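Argininosuccinate lyase (Chelativorans sp., PDB 6RXA) is a C-N lyase of the aspartase/fumarase superfamily, known as EDDS lyase, and probably also splits argininosuccinate into fumarate and arginine. Local coordinates at residues Asn314-Tyr318 / Gln319-Ala323; Ile108-Ser111 / Arg112-Ala116; Met367-Leu370 / Thr371-Leu374; Asp381-Glu384 / Ala385-Ile388. The protein carries 2 engineered substitutions. All coordinates share one frame; numbering follows the deposited sequence. Where two conformers were deposited one is given.

Contact 1. Residues Asn314-Tyr318 / Gln319-Ala323. Engineered in segment 319-323: Met320 (natural residue Tyr).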
# COMPACT_ATOMS: atom_id res chain seq x y z
N ASN A 314 12.51 2.49 -0.32
CA ASN A 314 12.92 1.20 -0.84
C ASN A 314 13.52 1.28 -2.24
O ASN A 314 14.04 0.27 -2.72
CB ASN A 314 11.70 0.28 -0.88
CG ASN A 314 11.47 -0.40 0.43
OD1 ASN A 314 12.40 -0.96 1.02
ND2 ASN A 314 10.22 -0.39 0.91
N ALA A 315 13.47 2.43 -2.90
CA ALA A 315 13.84 2.54 -4.30
C ALA A 315 15.22 3.16 -4.53
O ALA A 315 15.67 3.21 -5.68
CB ALA A 315 12.80 3.37 -5.06
N ILE A 316 15.87 3.65 -3.48
CA ILE A 316 17.09 4.45 -3.60
C ILE A 316 18.24 3.86 -2.80
O ILE A 316 18.13 2.74 -2.28
CB ILE A 316 16.81 5.92 -3.21
CG1 ILE A 316 16.34 6.02 -1.75
CG2 ILE A 316 15.75 6.52 -4.15
CD1 ILE A 316 16.38 7.41 -1.16
N GLU A 317 19.36 4.58 -2.74
CA GLU A 317 20.50 4.25 -1.89
C GLU A 317 20.40 5.05 -0.59
O GLU A 317 19.44 5.78 -0.35
CB GLU A 317 21.80 4.52 -2.64
CG GLU A 317 22.01 3.60 -3.86
CD GLU A 317 21.08 3.92 -5.01
OE1 GLU A 317 21.02 5.11 -5.41
OE2 GLU A 317 20.45 2.97 -5.52
N TYR A 318 21.41 4.91 0.28
CA TYR A 318 21.40 5.63 1.56
C TYR A 318 22.07 6.99 1.35
O TYR A 318 23.13 7.30 1.89
CB TYR A 318 22.03 4.84 2.71
CG TYR A 318 21.29 5.21 3.98
CD1 TYR A 318 20.12 4.56 4.34
CD2 TYR A 318 21.70 6.26 4.77
CE1 TYR A 318 19.39 4.95 5.45
CE2 TYR A 318 20.98 6.66 5.90
CZ TYR A 318 19.83 6.00 6.23
OH TYR A 318 19.10 6.39 7.35
N GLN A 319 21.39 7.78 0.52
CA GLN A 319 21.88 9.05 0.01
C GLN A 319 20.81 10.12 0.09
O GLN A 319 19.61 9.83 0.16
CB GLN A 319 22.18 8.94 -1.49
CG GLN A 319 23.32 8.04 -1.86
CD GLN A 319 23.46 7.86 -3.36
OE1 GLN A 319 22.93 8.64 -4.16
NE2 GLN A 319 24.18 6.80 -3.76
N MET A 320 21.24 11.37 0.06
CA MET A 320 20.34 12.45 -0.34
C MET A 320 19.79 12.14 -1.73
O MET A 320 20.55 11.77 -2.63
CB MET A 320 21.12 13.75 -0.38
CG MET A 320 20.36 14.91 -0.97
SD MET A 320 19.14 15.47 0.20
CE MET A 320 18.13 16.53 -0.84
N SER A 321 18.48 12.29 -1.89
CA SER A 321 17.81 11.98 -3.13
C SER A 321 16.61 12.90 -3.28
O SER A 321 15.84 13.07 -2.33
CB SER A 321 17.32 10.53 -3.11
OG SER A 321 16.45 10.24 -4.20
N ALA A 322 16.43 13.44 -4.48
CA ALA A 322 15.23 14.21 -4.79
C ALA A 322 14.05 13.33 -5.17
O ALA A 322 12.97 13.86 -5.49
CB ALA A 322 15.55 15.22 -5.90
N ALA A 323 14.19 12.01 -5.13
CA ALA A 323 13.11 11.10 -5.48
C ALA A 323 12.24 10.71 -4.29
O ALA A 323 11.25 9.99 -4.47
CB ALA A 323 13.66 9.81 -6.11
O HOH W 1 20.13 7.42 -4.44
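Gln319 N turns back to Glu317 O in a weak hydrogen bond of 2.9 Å, bent to 141° at the hydrogen. It closes an inverse gamma turn centred on Tyr318. In the ST turn that follows, Ser321 OG accepts from Ala323 N at 3.0 Å. One water molecule donates to Glu317 OE1 at 2.7 Å and, weakly, to Gln319 OE1 at 3.1 Å. Across the loop, side chains also touch without bonding. Glu317 and Gln319 lie alongside, with Gln319 NE2 3.5 Å from Glu317 CB and the carboxylate and amide planes 59° apart. Gln319 CG lies beside its backbone N (chi1 -68°) and the chain runs extended from there, which lays the amide along Glu317. Ile316 sets CG2 3.8 Å from Ser321 OG, with CD1 near Ser321 CB. The second subunit takes the polar ends of Glu317 and Gln319: its Arg160 and Ser257 hold the carboxylate, and its Glu258 accepts from Gln319 NE2. An alanine at Gln319 would probably leave that Glu258 without its amide donor and the water without one acceptor. The loop runs between helix 303-314 and helix 329-348. Tyr318 OH bonds to Glu230 on helix 228-233, while Ala323 packs on Phe300 of the third subunit.

Contact 2. Residues Ile108-Ser111 / Arg112-Ala116. With FMT (formic acid), chain B; FMT (formic acid), chain D; FMT (formic acid), chain C.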
# COMPACT_ATOMS: atom_id res chain seq x y z
N ILE A 108 27.45 30.06 3.25
CA ILE A 108 28.71 29.47 3.69
C ILE A 108 28.45 28.31 4.64
O ILE A 108 27.72 28.43 5.62
CB ILE A 108 29.60 30.55 4.33
CG1 ILE A 108 30.14 31.50 3.25
CG2 ILE A 108 30.73 29.90 5.10
CD1 ILE A 108 30.80 32.76 3.82
N GLY A 109 29.07 27.17 4.35
CA GLY A 109 28.97 26.01 5.21
C GLY A 109 27.64 25.27 5.16
O GLY A 109 27.38 24.45 6.04
N ARG A 110 26.81 25.52 4.15
CA ARG A 110 25.44 25.02 4.11
C ARG A 110 25.12 24.55 2.70
O ARG A 110 25.84 24.83 1.74
CB ARG A 110 24.47 26.13 4.55
CG ARG A 110 23.05 25.73 4.77
CD ARG A 110 22.25 26.91 5.29
NE ARG A 110 22.14 28.01 4.33
CZ ARG A 110 21.26 28.99 4.45
NH1 ARG A 110 20.42 28.98 5.47
NH2 ARG A 110 21.18 29.95 3.55
N SER A 111 24.01 23.82 2.58
CA SER A 111 23.52 23.32 1.31
C SER A 111 22.01 23.45 1.29
O SER A 111 21.37 23.56 2.34
CB SER A 111 23.93 21.84 1.16
OG SER A 111 23.31 21.17 0.08
N ARG A 112 21.43 23.37 0.10
CA ARG A 112 19.99 23.13 0.05
C ARG A 112 19.61 21.81 0.73
O ARG A 112 18.48 21.66 1.19
CB ARG A 112 19.47 23.15 -1.39
CG ARG A 112 19.39 24.56 -1.99
CD ARG A 112 18.81 24.55 -3.40
NE ARG A 112 19.63 23.75 -4.32
CZ ARG A 112 19.35 23.56 -5.61
NH1 ARG A 112 18.28 24.10 -6.15
NH2 ARG A 112 20.16 22.81 -6.35
N ASN A 113 20.55 20.85 0.82
CA ASN A 113 20.20 19.52 1.32
C ASN A 113 19.94 19.53 2.82
O ASN A 113 18.94 18.96 3.27
CB ASN A 113 21.30 18.51 0.98
CG ASN A 113 21.48 18.33 -0.52
OD1 ASN A 113 20.63 18.73 -1.32
ND2 ASN A 113 22.61 17.74 -0.91
N ASP A 114 20.83 20.14 3.62
CA ASP A 114 20.57 20.20 5.06
C ASP A 114 19.49 21.23 5.39
O ASP A 114 18.69 20.99 6.30
CB ASP A 114 21.85 20.31 5.89
CG ASP A 114 22.66 21.56 5.66
OD1 ASP A 114 22.55 22.21 4.61
OD2 ASP A 114 23.47 21.86 6.58
N LEU A 115 19.43 22.32 4.63
CA LEU A 115 18.34 23.28 4.77
C LEU A 115 16.99 22.60 4.58
O LEU A 115 16.07 22.77 5.40
CB LEU A 115 18.50 24.41 3.75
CG LEU A 115 17.30 25.34 3.55
CD1 LEU A 115 17.07 26.19 4.80
CD2 LEU A 115 17.50 26.24 2.34
N ALA A 116 16.84 21.84 3.50
CA ALA A 116 15.57 21.19 3.19
C ALA A 116 15.18 20.21 4.29
O ALA A 116 14.03 20.19 4.73
CB ALA A 116 15.65 20.49 1.84
C FMT B . 22.51 21.12 -3.02
O1 FMT B . 23.69 20.98 -2.74
O2 FMT B . 22.17 21.48 -4.14
C FMT D . 17.20 22.61 -9.33
O1 FMT D . 18.19 23.14 -8.82
O2 FMT D . 16.17 22.39 -8.68
C FMT C . 23.22 17.96 -4.53
O1 FMT C . 23.91 17.86 -5.55
O2 FMT C . 23.21 17.09 -3.63
O HOH W 2 25.08 23.89 7.51
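Ser111 OG accepts from Asn113 N at 2.9 Å, an almost straight bond of 172°. Its chi1 of 169° sets OG opposite the backbone N, turning the hydroxyl toward the helix start. Asp114 returns the bond: its OD1 takes Ser111 N at 3.0 Å on the syn side. Asp114 holds its CG between its own N and carbonyl carbon (chi1 63°), which folds the carboxylate back over the turn. Leu115 N bonds to Ser111 O at 3.2 Å. Arg110 crosses Asp114 at about a right angle, its CG 3.6 Å from Asp114 OD1, while its guanidinium bonds to His47. Asp114 OD2 accepts from Gly199 N and from a water shared with Gly109 O. Arg112 bends at chi3 and meets two formates at the edge of its guanidinium. Arg112 NH1 (2.8 Å) and NH2 both donate to O1 of the chain D formate. Arg112 NH2 also donates to O2 of the chain B formate at 3.3 Å, and NE does so weakly. O1 of the chain B formate takes a weak bond from Ser111 OG. Asn113 ND2 reaches O2 of the chain C formate at 2.9 Å. Ser280, Lys286 and Asn288 of the third subunit also hold formates. Ser111 and Asp114 form a capping box that opens helix 112-147. In other structures of this protein Ser111, Arg112 and Asn113 bind succinate and fumarate; here formates, probably from the crystallisation liquor, occupy the site.

Contact 3. Residues Met367-Leu370 / Thr371-Leu374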
# COMPACT_ATOMS: atom_id res chain seq x y z
N MET A 367 -26.73 -14.57 27.84
CA MET A 367 -26.66 -16.02 27.94
C MET A 367 -25.35 -16.51 28.57
O MET A 367 -25.33 -17.61 29.14
CB MET A 367 -26.87 -16.67 26.57
CG MET A 367 -28.27 -16.50 26.02
SD MET A 367 -29.53 -17.24 27.07
CE MET A 367 -30.36 -15.77 27.68
N THR A 368 -24.26 -15.75 28.47
CA THR A 368 -23.03 -16.17 29.14
C THR A 368 -23.25 -16.24 30.64
O THR A 368 -22.86 -17.21 31.29
CB THR A 368 -21.87 -15.24 28.84
OG1 THR A 368 -21.56 -15.24 27.45
CG2 THR A 368 -20.63 -15.72 29.62
N ASP A 369 -23.90 -15.23 31.20
CA ASP A 369 -24.14 -15.26 32.64
C ASP A 369 -25.03 -16.42 33.04
O ASP A 369 -24.85 -17.02 34.10
CB ASP A 369 -24.70 -13.93 33.14
CG ASP A 369 -23.60 -12.96 33.49
OD1 ASP A 369 -22.47 -13.17 32.98
OD2 ASP A 369 -23.84 -12.01 34.26
N LEU A 370 -26.02 -16.77 32.21
CA LEU A 370 -26.82 -17.97 32.49
C LEU A 370 -25.94 -19.22 32.50
O LEU A 370 -26.08 -20.08 33.38
CB LEU A 370 -27.96 -18.08 31.48
CG LEU A 370 -29.02 -19.17 31.72
CD1 LEU A 370 -29.77 -18.90 33.02
CD2 LEU A 370 -29.99 -19.26 30.55
N THR A 371 -25.00 -19.32 31.55
CA THR A 371 -24.09 -20.46 31.48
C THR A 371 -23.15 -20.50 32.68
O THR A 371 -22.94 -21.57 33.28
CB THR A 371 -23.27 -20.37 30.19
OG1 THR A 371 -24.13 -20.16 29.05
CG2 THR A 371 -22.45 -21.64 29.97
N ASP A 372 -22.54 -19.36 33.02
CA ASP A 372 -21.65 -19.30 34.16
C ASP A 372 -22.38 -19.68 35.44
O ASP A 372 -21.80 -20.30 36.34
CB ASP A 372 -21.09 -17.88 34.32
CG ASP A 372 -19.96 -17.55 33.35
OD1 ASP A 372 -19.19 -18.45 32.96
OD2 ASP A 372 -19.82 -16.36 33.01
N MET A 373 -23.66 -19.31 35.53
CA MET A 373 -24.45 -19.65 36.71
C MET A 373 -24.60 -21.15 36.86
O MET A 373 -24.50 -21.69 37.97
CB MET A 373 -25.81 -18.95 36.63
CG MET A 373 -26.70 -19.15 37.86
SD MET A 373 -27.65 -20.67 37.76
CE MET A 373 -28.98 -20.15 36.68
N LEU A 374 -24.86 -21.86 35.75
CA LEU A 374 -24.98 -23.31 35.84
C LEU A 374 -23.68 -23.94 36.34
O LEU A 374 -23.69 -24.78 37.24
CB LEU A 374 -25.36 -23.90 34.49
CG LEU A 374 -26.65 -23.41 33.84
CD1 LEU A 374 -26.91 -24.18 32.55
CD2 LEU A 374 -27.82 -23.52 34.79
O HOH W 3 -20.03 -13.97 34.20
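Thr371 grips Met367 O twice. Its OG1 donates to Met367 O at 2.8 Å and its backbone N donates to the same oxygen at 3.0 Å. The two donors come from opposite faces of the carbonyl plane. A chi1 of -51° keeps OG1 beside the backbone N, where it can reach back one turn. Next along the helix, Asp372 N meets Thr368 O at 2.8 Å, with the donor close to the line of the carbonyl bond. The side chains of this pair run the same way, and Thr368 CG2 lies 3.5 Å from Asp372 OD2. On another side, the bent Met373 brings CE to 3.9 Å from Leu370 CD1. The carboxylates of Asp369 and Asp372 also come near each other, with OD1 of Asp369 4.1 Å from OD2 of Asp372. A water donates to both oxygens and probably eases their repulsion. Farther out, Arg442 and Arg443 form salt bridges with Asp369, and Trp208 of the second subunit donates to Asp372 OD1. A valine at Thr371 lacks the hydroxyl, and would probably leave Met367 O less firmly held, by the backbone N alone. Helix 367-378 lies against two others. Thr371 packs on Ala385 and Val389 of helix 382-399. Leu370 and Met373 pack on helix 427-434. Met367, Thr368 and Thr371 also touch the fourth subunit.

Contact 4. Residues Asp381-Glu384 / Ala385-Ile388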
# COMPACT_ATOMS: atom_id res chain seq x y z
N ASP A 381 -19.16 -28.74 33.90
CA ASP A 381 -18.07 -28.08 33.18
C ASP A 381 -18.64 -27.06 32.20
O ASP A 381 -19.82 -27.11 31.84
CB ASP A 381 -17.20 -29.09 32.44
CG ASP A 381 -17.91 -29.73 31.26
OD1 ASP A 381 -18.74 -30.65 31.49
OD2 ASP A 381 -17.66 -29.31 30.12
N TYR A 382 -17.78 -26.14 31.74
CA TYR A 382 -18.27 -25.03 30.94
C TYR A 382 -18.83 -25.51 29.60
O TYR A 382 -19.80 -24.94 29.08
CB TYR A 382 -17.19 -23.97 30.72
CG TYR A 382 -17.86 -22.70 30.23
CD1 TYR A 382 -18.41 -21.81 31.14
CD2 TYR A 382 -18.04 -22.45 28.88
CE1 TYR A 382 -19.08 -20.68 30.72
CE2 TYR A 382 -18.72 -21.32 28.45
CZ TYR A 382 -19.23 -20.44 29.38
OH TYR A 382 -19.92 -19.31 28.99
N ARG A 383 -18.22 -26.53 29.01
CA ARG A 383 -18.66 -26.99 27.69
C ARG A 383 -20.07 -27.57 27.75
O ARG A 383 -20.88 -27.32 26.85
CB ARG A 383 -17.64 -27.97 27.12
CG ARG A 383 -17.76 -28.27 25.62
CD ARG A 383 -17.77 -27.01 24.76
NE ARG A 383 -16.62 -26.16 25.02
CZ ARG A 383 -16.66 -24.83 25.06
NH1 ARG A 383 -15.55 -24.14 25.32
NH2 ARG A 383 -17.80 -24.19 24.83
N GLU A 384 -20.41 -28.34 28.80
CA GLU A 384 -21.76 -28.89 28.86
C GLU A 384 -22.80 -27.81 29.17
O GLU A 384 -23.92 -27.85 28.66
CB GLU A 384 -21.87 -30.02 29.88
CG GLU A 384 -23.27 -30.66 29.92
CD GLU A 384 -23.43 -31.75 30.99
OE1 GLU A 384 -22.54 -31.86 31.86
OE2 GLU A 384 -24.44 -32.48 30.96
N ALA A 385 -22.45 -26.87 30.04
CA ALA A 385 -23.37 -25.77 30.32
C ALA A 385 -23.65 -24.98 29.05
O ALA A 385 -24.80 -24.61 28.78
CB ALA A 385 -22.78 -24.86 31.40
N HIS A 386 -22.61 -24.72 28.26
CA HIS A 386 -22.77 -23.96 27.02
C HIS A 386 -23.76 -24.65 26.09
O HIS A 386 -24.63 -23.99 25.51
CB HIS A 386 -21.39 -23.81 26.41
CG HIS A 386 -21.37 -23.16 25.06
ND1 HIS A 386 -21.80 -23.81 23.92
CD2 HIS A 386 -20.92 -21.95 24.67
CE1 HIS A 386 -21.63 -23.00 22.88
NE2 HIS A 386 -21.09 -21.88 23.31
N GLU A 387 -23.67 -25.97 25.96
CA GLU A 387 -24.58 -26.68 25.06
C GLU A 387 -26.03 -26.58 25.53
O GLU A 387 -26.94 -26.46 24.70
CB GLU A 387 -24.15 -28.15 24.95
CG GLU A 387 -24.69 -28.88 23.71
CD GLU A 387 -24.17 -28.30 22.40
OE1 GLU A 387 -24.98 -28.15 21.46
OE2 GLU A 387 -22.96 -28.01 22.30
N ILE A 388 -26.26 -26.65 26.84
CA ILE A 388 -27.61 -26.49 27.35
C ILE A 388 -28.14 -25.10 27.02
O ILE A 388 -29.27 -24.94 26.53
CB ILE A 388 -27.65 -26.72 28.87
CG1 ILE A 388 -27.34 -28.18 29.22
CG2 ILE A 388 -29.03 -26.33 29.41
CD1 ILE A 388 -27.12 -28.41 30.70
O HOH W 4 -20.72 -26.57 24.06
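Ala385 N donates to Asp381 O at 3.2 Å in a nearly straight bond of 170°, and its methyl rests near the same oxygen. His386 N follows with a bond to Tyr382 O at 2.9 Å. With CG opposite the backbone N (chi1 175°), the His386 ring stands beside Arg383. Arg383 NH2 sits over one face of that ring, toward its rim, 3.7 Å from His386 CG. The guanidinium presents its edge, an NH2-over-ring contact with the planes 72° apart. Tyr382 CE2 approaches more loosely, 4.2 Å from His386 CB. Tyr382 OH and His386 NE2 bond to Ile282 O and Ser280 O of the fourth subunit. Arg383 is shared: NE makes a salt bridge with Glu92 of the second subunit, and NH2 bonds to Ser281 O of the fourth. Glu387 N continues the helical bonding to Arg383 O. A water donates to Arg383 O at 2.9 Å and to Glu387 OE2 at 3.2 Å, tying side chain to backbone. Glu387 OE1 accepts from Gly12 N of the fourth subunit. Ile388 N bonds to Glu384 O, and Ile388 CG1 lies 3.5 Å from Glu384 O. The turn begins with Asp381 at the N-cap. Its OD2 accepts from Glu384 N at 3.2 Å, from above the carboxylate plane. This capped first turn starts helix 382-399 and carries its side chains into a subunit interface.

All four contacts are mostly buried; among the touching residues, partly exposed ones appear only in contacts 2 and 4. Contacts 1 and 2 lie on the same side of the chain's centre, about 17 Å apart between centres. Contact 1 is irregular loop, while contact 2 passes from loop into helix and carries three ligand-binding residues. Contacts 3 and 4 lie about 9 Å apart between centres. Their helices, 367-378 and 382-399, follow each other and pack together. Contact 3 has a threonine bonded back to its own helix. Contact 4, like contact 2, has a helix cap. The centre of contact 2 is about 69 Å from that of contact 3, on the opposite side of the chain's centre.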